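Long-range contacts in ketosynthase (PDB 6KXF), which probably catalyses the chain-extending condensation of a fatty acyl-ACP with malonyl-ACP, releasing carbon dioxide and giving a 3-oxoacyl-ACP: residues Val10-Phe15 and Gly236-Glu241; Asp296-His301 and Ile387-Ser392; Asn308-Ser313 and Asp368-Leu373. One frame throughout, in Å; residues are numbered along the deposited sequence.

Contact 1: Val10-Phe15 and Gly236-Glu241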
loop_
_atom_site.group_PDB
_atom_site.type_symbol
_atom_site.label_atom_id
_atom_site.label_comp_id
_atom_site.label_asym_id
_atom_site.label_seq_id
_atom_site.Cartn_x
_atom_site.Cartn_y
_atom_site.Cartn_z
ATOM N N VAL A 10 -7.231 24.181 -2.530
ATOM C CA VAL A 10 -7.849 22.915 -2.932
ATOM C C VAL A 10 -9.023 22.643 -1.974
ATOM O O VAL A 10 -8.846 22.667 -0.766
ATOM C CB VAL A 10 -6.807 21.792 -2.891
ATOM C CG1 VAL A 10 -7.434 20.410 -3.047
ATOM C CG2 VAL A 10 -5.684 22.001 -3.911
ATOM N N VAL A 11 -10.203 22.402 -2.534
ATOM C CA VAL A 11 -11.433 22.233 -1.779
ATOM C C VAL A 11 -12.048 20.850 -2.077
ATOM O O VAL A 11 -11.735 20.226 -3.105
ATOM C CB VAL A 11 -12.422 23.379 -2.072
ATOM C CG1 VAL A 11 -11.957 24.700 -1.480
ATOM C CG2 VAL A 11 -12.740 23.525 -3.549
ATOM N N LEU A 12 -12.967 20.424 -1.191
ATOM C CA LEU A 12 -13.718 19.177 -1.274
ATOM C C LEU A 12 -15.122 19.478 -1.781
ATOM O O LEU A 12 -15.875 20.134 -1.071
ATOM C CB LEU A 12 -13.783 18.549 0.124
ATOM C CG LEU A 12 -12.428 18.220 0.734
ATOM C CD1 LEU A 12 -12.534 17.809 2.212
ATOM C CD2 LEU A 12 -11.745 17.132 -0.085
ATOM N N THR A 13 -15.451 19.034 -2.996
ATOM C CA THR A 13 -16.733 19.371 -3.603
ATOM C C THR A 13 -17.685 18.184 -3.642
ATOM O O THR A 13 -18.834 18.346 -4.056
ATOM C CB THR A 13 -16.504 19.909 -5.016
ATOM O OG1 THR A 13 -15.708 19.004 -5.766
ATOM C CG2 THR A 13 -15.796 21.242 -4.979
ATOM N N GLY A 14 -17.191 16.993 -3.281
ATOM C CA GLY A 14 -17.997 15.753 -3.375
ATOM C C GLY A 14 -17.537 14.670 -2.409
ATOM O O GLY A 14 -16.340 14.418 -2.256
ATOM N N PHE A 15 -18.498 14.018 -1.746
ATOM C CA PHE A 15 -18.258 12.859 -0.907
ATOM C C PHE A 15 -19.098 11.680 -1.418
ATOM O O PHE A 15 -20.331 11.798 -1.591
ATOM C CB PHE A 15 -18.595 13.171 0.564
ATOM C CG PHE A 15 -17.827 14.281 1.256
ATOM C CD1 PHE A 15 -16.485 14.507 1.016
ATOM C CD2 PHE A 15 -18.447 15.090 2.193
ATOM C CE1 PHE A 15 -15.790 15.513 1.682
ATOM C CE2 PHE A 15 -17.759 16.093 2.859
ATOM C CZ PHE A 15 -16.423 16.307 2.604
ATOM N N GLY A 236 -14.702 5.321 0.896
ATOM C CA GLY A 236 -14.916 6.724 0.893
ATOM C C GLY A 236 -14.113 7.316 -0.240
ATOM O O GLY A 236 -12.915 6.999 -0.346
ATOM N N ILE A 237 -14.759 8.090 -1.112
ATOM C CA ILE A 237 -14.049 8.791 -2.173
ATOM C C ILE A 237 -14.393 10.262 -2.047
ATOM O O ILE A 237 -15.558 10.609 -1.817
ATOM C CB ILE A 237 -14.418 8.213 -3.557
ATOM C CG1 ILE A 237 -14.063 6.730 -3.707
ATOM C CG2 ILE A 237 -13.858 9.063 -4.659
ATOM C CD1 ILE A 237 -12.562 6.380 -3.747
ATOM N N LEU A 238 -13.363 11.109 -2.083
ATOM C CA LEU A 238 -13.474 12.519 -1.982
ATOM C C LEU A 238 -13.127 13.158 -3.338
ATOM O O LEU A 238 -12.119 12.761 -3.949
ATOM C CB LEU A 238 -12.506 13.016 -0.897
ATOM C CG LEU A 238 -12.805 12.582 0.536
ATOM C CD1 LEU A 238 -12.272 11.179 0.807
ATOM C CD2 LEU A 238 -12.241 13.569 1.553
ATOM N N VAL A 239 -13.922 14.149 -3.782
ATOM C CA VAL A 239 -13.559 14.989 -4.934
ATOM C C VAL A 239 -12.761 16.169 -4.411
ATOM O O VAL A 239 -13.281 17.035 -3.675
ATOM C CB VAL A 239 -14.765 15.448 -5.784
ATOM C CG1 VAL A 239 -14.340 16.286 -6.999
ATOM C CG2 VAL A 239 -15.591 14.266 -6.250
ATOM N N LEU A 240 -11.470 16.191 -4.775
ATOM C CA LEU A 240 -10.592 17.312 -4.518
ATOM C C LEU A 240 -10.555 18.112 -5.805
ATOM O O LEU A 240 -10.464 17.501 -6.862
ATOM C CB LEU A 240 -9.178 16.845 -4.142
ATOM C CG LEU A 240 -8.961 16.382 -2.709
ATOM C CD1 LEU A 240 -9.696 15.084 -2.448
ATOM C CD2 LEU A 240 -7.465 16.225 -2.410
ATOM N N GLU A 241 -10.614 19.452 -5.689
ATOM C CA GLU A 241 -10.794 20.304 -6.846
ATOM C C GLU A 241 -10.107 21.644 -6.551
ATOM O O GLU A 241 -10.113 22.073 -5.413
ATOM C CB GLU A 241 -12.299 20.420 -7.089
ATOM C CG GLU A 241 -12.670 21.186 -8.334
ATOM C CD GLU A 241 -14.134 21.089 -8.749
ATOM O OE1 GLU A 241 -14.930 20.442 -8.031
ATOM O OE2 GLU A 241 -14.474 21.677 -9.796
#

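Contact 2: Asp296-His301 and Ile387-Ser392. With DYF ([(3~{R})-2,2-dimethyl-4-[[3-[2-[[(~{E})-oct-2-enoyl]amino]ethylamino]-3-oxidanylidene-propyl]amino]-3-oxidanyl-4-oxidanylidene-butyl] dihydrogen phosphate), chain D.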
loop_
_atom_site.group_PDB
_atom_site.type_symbol
_atom_site.label_atom_id
_atom_site.label_comp_id
_atom_site.label_asym_id
_atom_site.label_seq_id
_atom_site.Cartn_x
_atom_site.Cartn_y
_atom_site.Cartn_z
ATOM N N ASP A 296 -9.801 22.479 16.229
ATOM C CA ASP A 296 -11.047 22.306 16.972
ATOM C C ASP A 296 -11.175 20.887 17.542
ATOM O O ASP A 296 -11.716 20.710 18.651
ATOM C CB ASP A 296 -12.230 22.796 16.121
ATOM C CG ASP A 296 -12.119 24.303 15.913
ATOM O OD1 ASP A 296 -11.908 24.974 16.919
ATOM O OD2 ASP A 296 -12.169 24.794 14.740
ATOM N N PHE A 297 -10.793 19.859 16.785
ATOM C CA PHE A 297 -10.743 18.518 17.350
ATOM C C PHE A 297 -9.907 17.638 16.433
ATOM O O PHE A 297 -9.621 18.011 15.283
ATOM C CB PHE A 297 -12.147 17.938 17.570
ATOM C CG PHE A 297 -12.841 17.384 16.349
ATOM C CD1 PHE A 297 -12.681 16.052 15.996
ATOM C CD2 PHE A 297 -13.685 18.166 15.582
ATOM C CE1 PHE A 297 -13.339 15.514 14.904
ATOM C CE2 PHE A 297 -14.350 17.625 14.483
ATOM C CZ PHE A 297 -14.181 16.301 14.152
ATOM N N ILE A 298 -9.505 16.496 16.996
ATOM C CA ILE A 298 -8.750 15.486 16.320
ATOM C C ILE A 298 -9.622 14.241 16.125
ATOM O O ILE A 298 -10.181 13.692 17.098
ATOM C CB ILE A 298 -7.503 15.125 17.133
ATOM C CG1 ILE A 298 -6.658 16.367 17.440
ATOM C CG2 ILE A 298 -6.720 14.001 16.414
ATOM C CD1 ILE A 298 -5.451 16.063 18.322
ATOM N N SER A 299 -9.668 13.776 14.872
ATOM C CA SER A 299 -10.150 12.457 14.521
ATOM C C SER A 299 -8.985 11.461 14.608
ATOM O O SER A 299 -8.160 11.398 13.726
ATOM C CB SER A 299 -10.814 12.481 13.164
ATOM O OG SER A 299 -11.036 11.158 12.679
ATOM N N ALA A 300 -8.926 10.711 15.720
ATOM C CA ALA A 300 -7.859 9.850 16.021
ATOM C C ALA A 300 -7.934 8.611 15.132
ATOM O O ALA A 300 -9.015 8.166 14.756
ATOM C CB ALA A 300 -7.897 9.419 17.468
ATOM N N HIS A 301 -6.763 8.041 14.858
ATOM C CA HIS A 301 -6.713 6.766 14.231
ATOM C C HIS A 301 -7.467 5.755 15.107
ATOM O O HIS A 301 -8.292 4.991 14.590
ATOM C CB HIS A 301 -5.282 6.343 13.922
ATOM C CG HIS A 301 -5.227 5.067 13.148
ATOM N ND1 HIS A 301 -5.720 4.965 11.855
ATOM C CD2 HIS A 301 -4.773 3.835 13.475
ATOM C CE1 HIS A 301 -5.530 3.730 11.409
ATOM N NE2 HIS A 301 -4.931 3.028 12.374
ATOM N N ILE A 387 -11.410 23.966 11.896
ATOM C CA ILE A 387 -10.206 23.260 11.489
ATOM C C ILE A 387 -10.096 21.953 12.274
ATOM O O ILE A 387 -10.239 21.925 13.515
ATOM C CB ILE A 387 -8.962 24.141 11.709
ATOM C CG1 ILE A 387 -9.118 25.528 11.059
ATOM C CG2 ILE A 387 -7.735 23.385 11.238
ATOM C CD1 ILE A 387 -7.949 26.462 11.281
ATOM N N VAL A 388 -9.861 20.860 11.542
ATOM C CA VAL A 388 -9.897 19.507 12.086
ATOM C C VAL A 388 -8.684 18.706 11.594
ATOM O O VAL A 388 -8.284 18.819 10.450
ATOM C CB VAL A 388 -11.213 18.793 11.694
ATOM C CG1 VAL A 388 -11.223 17.354 12.202
ATOM C CG2 VAL A 388 -12.429 19.526 12.219
ATOM N N GLN A 389 -8.139 17.867 12.467
ATOM C CA GLN A 389 -6.996 16.998 12.192
ATOM C C GLN A 389 -7.460 15.535 12.130
ATOM O O GLN A 389 -8.177 15.062 13.028
ATOM C CB GLN A 389 -5.975 17.161 13.324
ATOM C CG GLN A 389 -4.735 16.276 13.233
ATOM C CD GLN A 389 -3.779 16.526 14.382
ATOM O OE1 GLN A 389 -3.499 17.677 14.752
ATOM N NE2 GLN A 389 -3.296 15.457 14.986
ATOM N N ASN A 390 -7.074 14.826 11.062
ATOM C CA ASN A 390 -7.450 13.431 10.852
ATOM C C ASN A 390 -6.159 12.611 10.848
ATOM O O ASN A 390 -5.339 12.711 9.904
ATOM C CB ASN A 390 -8.284 13.292 9.565
ATOM C CG ASN A 390 -8.841 11.900 9.324
ATOM O OD1 ASN A 390 -9.600 11.393 10.144
ATOM N ND2 ASN A 390 -8.496 11.285 8.193
ATOM N N ASN A 391 -6.009 11.746 11.864
ATOM C CA ASN A 391 -4.847 10.918 12.039
ATOM C C ASN A 391 -5.055 9.563 11.366
ATOM O O ASN A 391 -6.172 8.989 11.373
ATOM C CB ASN A 391 -4.524 10.622 13.509
ATOM C CG ASN A 391 -4.055 11.817 14.307
ATOM O OD1 ASN A 391 -3.806 12.906 13.765
ATOM N ND2 ASN A 391 -3.930 11.598 15.620
ATOM N N SER A 392 -3.940 9.000 10.884
ATOM C CA SER A 392 -3.928 7.607 10.457
ATOM C C SER A 392 -2.529 7.061 10.667
ATOM O O SER A 392 -1.549 7.819 10.635
ATOM C CB SER A 392 -4.366 7.414 9.019
ATOM O OG SER A 392 -3.417 7.973 8.089
HETATM C C29 DYF D . -3.022 -5.599 8.376
HETATM C C26 DYF D . -4.039 -2.191 10.056
HETATM C C25 DYF D . -3.547 -1.968 11.284
HETATM O O13 DYF D . -1.336 -4.030 18.711
HETATM C C21 DYF D . -1.601 0.506 13.071
HETATM C C17 DYF D . -2.635 -0.827 16.302
HETATM O O11 DYF D . 2.131 -4.604 18.196
HETATM N N22 DYF D . -2.760 0.402 12.386
HETATM C C10 DYF D . 0.916 -4.891 18.862
HETATM N N19 DYF D . -1.850 -0.026 15.413
HETATM C C30 DYF D . -2.309 -5.770 7.013
HETATM C C31 DYF D . -2.213 -7.198 6.461
HETATM N N14 DYF D . 0.019 -3.456 16.973
HETATM C C28 DYF D . -2.872 -4.149 8.861
HETATM C C27 DYF D . -4.161 -3.582 9.413
HETATM C C23 DYF D . -3.612 -0.517 11.820
HETATM C C20 DYF D . -2.324 0.907 14.420
HETATM C C16 DYF D . -1.704 -1.681 17.141
HETATM C C15 DYF D . -1.038 -2.737 16.290
HETATM C C12 DYF D . -0.248 -4.113 18.224
HETATM C C01 DYF D . 0.602 -6.894 17.302
HETATM C C02 DYF D . 0.786 -6.436 18.767
HETATM C C03 DYF D . -0.370 -6.994 19.620
HETATM C C04 DYF D . 2.110 -7.015 19.333
HETATM O O05 DYF D . 2.237 -6.631 20.685
HETATM P P06 DYF D . 3.410 -5.602 21.239
HETATM O O07 DYF D . 4.487 -6.450 21.898
HETATM O O08 DYF D . 2.741 -4.764 22.316
HETATM O O09 DYF D . 4.188 -4.901 20.145
HETATM O O18 DYF D . -3.841 -0.855 16.389
HETATM O O24 DYF D . -4.546 0.244 11.693
HETATM O O HOH W 1 -7.504 6.068 10.081
#

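Contact 3: Asn308-Ser313 and Asp368-Leu373. With DYF ([(3~{R})-2,2-dimethyl-4-[[3-[2-[[(~{E})-oct-2-enoyl]amino]ethylamino]-3-oxidanylidene-propyl]amino]-3-oxidanyl-4-oxidanylidene-butyl] dihydrogen phosphate), chain D.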
loop_
_atom_site.group_PDB
_atom_site.type_symbol
_atom_site.label_atom_id
_atom_site.label_comp_id
_atom_site.label_asym_id
_atom_site.label_seq_id
_atom_site.Cartn_x
_atom_site.Cartn_y
_atom_site.Cartn_z
ATOM N N ASN A 308 -2.436 0.869 20.379
ATOM C CA ASN A 308 -2.667 2.051 19.507
ATOM C C ASN A 308 -3.059 3.271 20.357
ATOM O O ASN A 308 -2.484 4.345 20.234
ATOM C CB ASN A 308 -3.762 1.879 18.457
ATOM C CG ASN A 308 -3.993 3.197 17.740
ATOM O OD1 ASN A 308 -3.204 3.558 16.875
ATOM N ND2 ASN A 308 -4.978 3.975 18.177
ATOM N N ASP A 309 -4.080 3.107 21.198
ATOM C CA ASP A 309 -4.705 4.251 21.816
ATOM C C ASP A 309 -3.789 4.861 22.878
ATOM O O ASP A 309 -3.778 6.071 23.086
ATOM C CB ASP A 309 -6.063 3.900 22.397
ATOM C CG ASP A 309 -7.099 3.412 21.390
ATOM O OD1 ASP A 309 -6.816 3.374 20.145
ATOM O OD2 ASP A 309 -8.180 3.018 21.863
ATOM N N LYS A 310 -3.030 4.014 23.557
ATOM C CA LYS A 310 -2.020 4.481 24.506
ATOM C C LYS A 310 -0.974 5.340 23.777
ATOM O O LYS A 310 -0.644 6.443 24.221
ATOM C CB LYS A 310 -1.386 3.250 25.165
ATOM C CG LYS A 310 -0.178 3.516 26.056
ATOM C CD LYS A 310 0.506 2.241 26.555
ATOM C CE LYS A 310 1.815 2.512 27.273
ATOM N NZ LYS A 310 1.586 3.250 28.541
ATOM N N THR A 311 -0.409 4.812 22.678
ATOM C CA THR A 311 0.696 5.498 22.009
ATOM C C THR A 311 0.216 6.782 21.327
ATOM O O THR A 311 0.944 7.789 21.279
ATOM C CB THR A 311 1.369 4.572 20.986
ATOM O OG1 THR A 311 1.857 3.452 21.721
ATOM C CG2 THR A 311 2.500 5.223 20.236
ATOM N N GLU A 312 -0.990 6.735 20.748
ATOM C CA GLU A 312 -1.501 7.867 19.995
ATOM C C GLU A 312 -1.809 9.038 20.939
ATOM O O GLU A 312 -1.495 10.157 20.642
ATOM C CB GLU A 312 -2.731 7.465 19.175
ATOM C CG GLU A 312 -3.134 8.552 18.186
ATOM C CD GLU A 312 -4.296 8.180 17.281
ATOM O OE1 GLU A 312 -4.565 8.956 16.314
ATOM O OE2 GLU A 312 -4.950 7.126 17.569
ATOM N N SER A 313 -2.447 8.744 22.068
ATOM C CA SER A 313 -2.693 9.697 23.131
ATOM C C SER A 313 -1.391 10.394 23.556
ATOM O O SER A 313 -1.335 11.642 23.688
ATOM C CB SER A 313 -3.321 8.953 24.288
ATOM O OG SER A 313 -3.680 9.868 25.301
ATOM N N ASP A 368 -9.213 5.676 29.915
ATOM C CA ASP A 368 -7.942 5.194 30.405
ATOM C C ASP A 368 -7.211 6.366 31.059
ATOM O O ASP A 368 -7.153 7.472 30.497
ATOM C CB ASP A 368 -7.127 4.560 29.270
ATOM C CG ASP A 368 -6.038 3.596 29.723
ATOM O OD1 ASP A 368 -5.335 3.916 30.698
ATOM O OD2 ASP A 368 -5.915 2.521 29.105
ATOM N N PRO A 369 -6.653 6.177 32.280
ATOM C CA PRO A 369 -5.749 7.173 32.877
ATOM C C PRO A 369 -4.519 7.505 32.012
ATOM O O PRO A 369 -3.981 8.608 32.084
ATOM C CB PRO A 369 -5.316 6.505 34.191
ATOM C CG PRO A 369 -6.457 5.563 34.511
ATOM C CD PRO A 369 -6.893 5.023 33.164
ATOM N N ASP A 370 -4.104 6.540 31.181
ATOM C CA ASP A 370 -3.013 6.680 30.203
ATOM C C ASP A 370 -3.469 7.366 28.901
ATOM O O ASP A 370 -2.665 7.484 27.966
ATOM C CB ASP A 370 -2.473 5.309 29.788
ATOM C CG ASP A 370 -1.820 4.518 30.902
ATOM O OD1 ASP A 370 -1.313 5.139 31.871
ATOM O OD2 ASP A 370 -1.829 3.290 30.786
ATOM N N CYS A 371 -4.749 7.754 28.807
ATOM C CA CYS A 371 -5.295 8.433 27.629
ATOM C C CYS A 371 -6.026 9.694 28.083
ATOM O O CYS A 371 -7.212 9.795 27.815
ATOM C CB CYS A 371 -6.272 7.554 26.836
ATOM S SG CYS A 371 -5.617 5.997 26.141
ATOM N N PRO A 372 -5.350 10.704 28.698
ATOM C CA PRO A 372 -6.003 11.870 29.318
ATOM C C PRO A 372 -6.584 12.921 28.354
ATOM O O PRO A 372 -6.221 14.088 28.373
ATOM C CB PRO A 372 -4.826 12.553 30.028
ATOM C CG PRO A 372 -3.692 12.319 29.055
ATOM C CD PRO A 372 -3.888 10.864 28.694
ATOM N N LEU A 373 -7.524 12.479 27.526
ATOM C CA LEU A 373 -8.189 13.268 26.523
ATOM C C LEU A 373 -9.666 13.386 26.899
ATOM O O LEU A 373 -10.202 12.579 27.678
ATOM C CB LEU A 373 -8.038 12.523 25.188
ATOM C CG LEU A 373 -6.607 12.157 24.780
ATOM C CD1 LEU A 373 -6.587 11.119 23.657
ATOM C CD2 LEU A 373 -5.833 13.407 24.380
HETATM C C29 DYF D . -3.022 -5.599 8.376
HETATM C C26 DYF D . -4.039 -2.191 10.056
HETATM C C25 DYF D . -3.547 -1.968 11.284
HETATM O O13 DYF D . -1.336 -4.030 18.711
HETATM C C21 DYF D . -1.601 0.506 13.071
HETATM C C17 DYF D . -2.635 -0.827 16.302
HETATM O O11 DYF D . 2.131 -4.604 18.196
HETATM N N22 DYF D . -2.760 0.402 12.386
HETATM C C10 DYF D . 0.916 -4.891 18.862
HETATM N N19 DYF D . -1.850 -0.026 15.413
HETATM C C30 DYF D . -2.309 -5.770 7.013
HETATM C C31 DYF D . -2.213 -7.198 6.461
HETATM N N14 DYF D . 0.019 -3.456 16.973
HETATM C C28 DYF D . -2.872 -4.149 8.861
HETATM C C27 DYF D . -4.161 -3.582 9.413
HETATM C C23 DYF D . -3.612 -0.517 11.820
HETATM C C20 DYF D . -2.324 0.907 14.420
HETATM C C16 DYF D . -1.704 -1.681 17.141
HETATM C C15 DYF D . -1.038 -2.737 16.290
HETATM C C12 DYF D . -0.248 -4.113 18.224
HETATM C C01 DYF D . 0.602 -6.894 17.302
HETATM C C02 DYF D . 0.786 -6.436 18.767
HETATM C C03 DYF D . -0.370 -6.994 19.620
HETATM C C04 DYF D . 2.110 -7.015 19.333
HETATM O O05 DYF D . 2.237 -6.631 20.685
HETATM P P06 DYF D . 3.410 -5.602 21.239
HETATM O O07 DYF D . 4.487 -6.450 21.898
HETATM O O08 DYF D . 2.741 -4.764 22.316
HETATM O O09 DYF D . 4.188 -4.901 20.145
HETATM O O18 DYF D . -3.841 -0.855 16.389
HETATM O O24 DYF D . -4.546 0.244 11.693
HETATM O O HOH W 2 -0.537 7.533 26.645
HETATM O O HOH W 3 -1.118 9.949 26.973
#

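Contact 1: Val10-Phe15 and Gly236-Glu241
Leu12 CD2 sits at the apolar centre, 3.7 Å from Leu240 CD1 and 4.0 Å from Leu238 CD2. Leu12 and Leu240 run side by side. Phe15 extends the patch on the same face: its CE1 lies 4.0 Å from Leu238 CD2. Val10 and Leu240 carry the patch on to helix 172-185. The strands beneath are antiparallel neighbours in the N-terminal sheet of the thiolase fold. Val11 and Glu241 form a hydrogen-bonded pair, with Val11 N giving Glu241 O a nearly straight bond (172°). A beta bulge follows, in which Thr13 and Gly14 together face Val239. Thr13 N donates to Val239 O, and Val239 N donates to Gly14 O at 2.9 Å. The buried Gly14 N has no partner. The other face ends in a polar edge. Thr13 OG1 stands between its backbone N and carbonyl carbon (chi1 53°). From there it donates to Glu241 OE1 at 2.8 Å, nearly in line with the C-O bond. Glu241 reaches it on an extended chain. OE1 also pairs with Arg249, and OE2 bonds Ser245 OG. The buried carboxylate is thus held through both oxygens, and Arg249 probably helps to offset its charge.

Contact 2: Asp296-His301 and Ile387-Ser392
Two parallel strands meet here, 297-299 and 387-393, inside the C-terminal sheet of the thiolase fold, and lead to the bound ligand. The backbone ladder runs from Gln389 N to Phe297 O, Ser299 N to Gln389 O (2.7 Å), and Asn391 N to Ser299 O. Before it, Asp296 OD2 receives Ile387 N on its anti side at 3.1 Å and also Arg386 N. On one face Val388 CG1, anti to the backbone N (chi1 177°), makes a CH-pi contact over the Phe297 ring, 3.8 Å from its centroid. Val388 CG2 lies 3.5 Å from Phe297 CE2, on the same side of the ring. On the other face Gln389 lies beside Ile298. Its NE2 donates to Asn391 OD1 at 2.9 Å, in plane with both amides, while OE1 meets Tyr320 OH. Asn391 ND2 turns to Glu312, so both amides are fixed in rotation. The His301 ring passes close to Ser392 CA. Its ND1 contacts a water, and NE2 donates to the ligand carbonyl O24 at 2.9 Å. His336 also bonds the ligand, consistent with the Cys-His-His active site of this family. The His301 edge presents an N-H that could polarise the acyl amide carbonyl.

Contact 3: Asn308-Ser313 and Asp368-Leu373
Ser313 OG presses against the backbone of Cys371, 3.2 Å from Cys371 CA, and also touches Pro372 CD and Leu373 CD1. The contact sets helix 306-320 against a type I beta turn, Asp368 to Cys371. An Asx turn braces it, with Asp370 N donating to Asp368 OD1 at 2.9 Å. Asp368 OD2 pairs with Arg226. Pro372 then centres an inverse gamma turn. Ser313 OG is anti to the backbone N (chi1 -175°), which carries it across to this loop. One helical turn earlier, Cys371 SG packs over Asp309 O at 3.6 Å. No direct hydrogen bond crosses, but two waters add polar links to the packing. One donates to both Lys310 O and Asp370 O, and a second links Ser313 OG with Asp370 O. Lys310 NZ lies 4.1 Å from Asp370 OD2, too far for a salt bridge. Away from the loop, Asn308 turns to the ligand, its CB 3.4 Å from ligand O18. Its amide runs forward along the helix and gives ND2 to two carboxylates. A leucine here would probably leave Asp309 OD1 and Glu312 OE2 without this shared donor and held less firmly. Gly304 N and Gly302 N, respectively, are further donors to those oxygens. The Asn308 ND2 bond to Asp309 OD1 is 2.8 Å long, lies in the amide plane and uses the anti lone pair.

Along the chain contact 1 closes first; contact 2 then opens, and both segments of contact 3 fall between its two strands. Contacts 1 and 2 lie in the two sheet layers of the thiolase fold, with centres about 17 Å apart. The pairing of strands 10-19 and 255-264 links these layers. Contact 3 lies farther out, its centre about 15 Å from that of contact 2 and about 31 Å from that of contact 1. Contacts 2 and 3 touch: Glu312 OE1 on helix 306-320 takes His301 N and Asn391 ND2. Strand 297-299 and that helix are consecutive. Contacts 2 and 3 together shape the C-terminal half's side of the ligand pocket, while contact 1 belongs to the core of the other half.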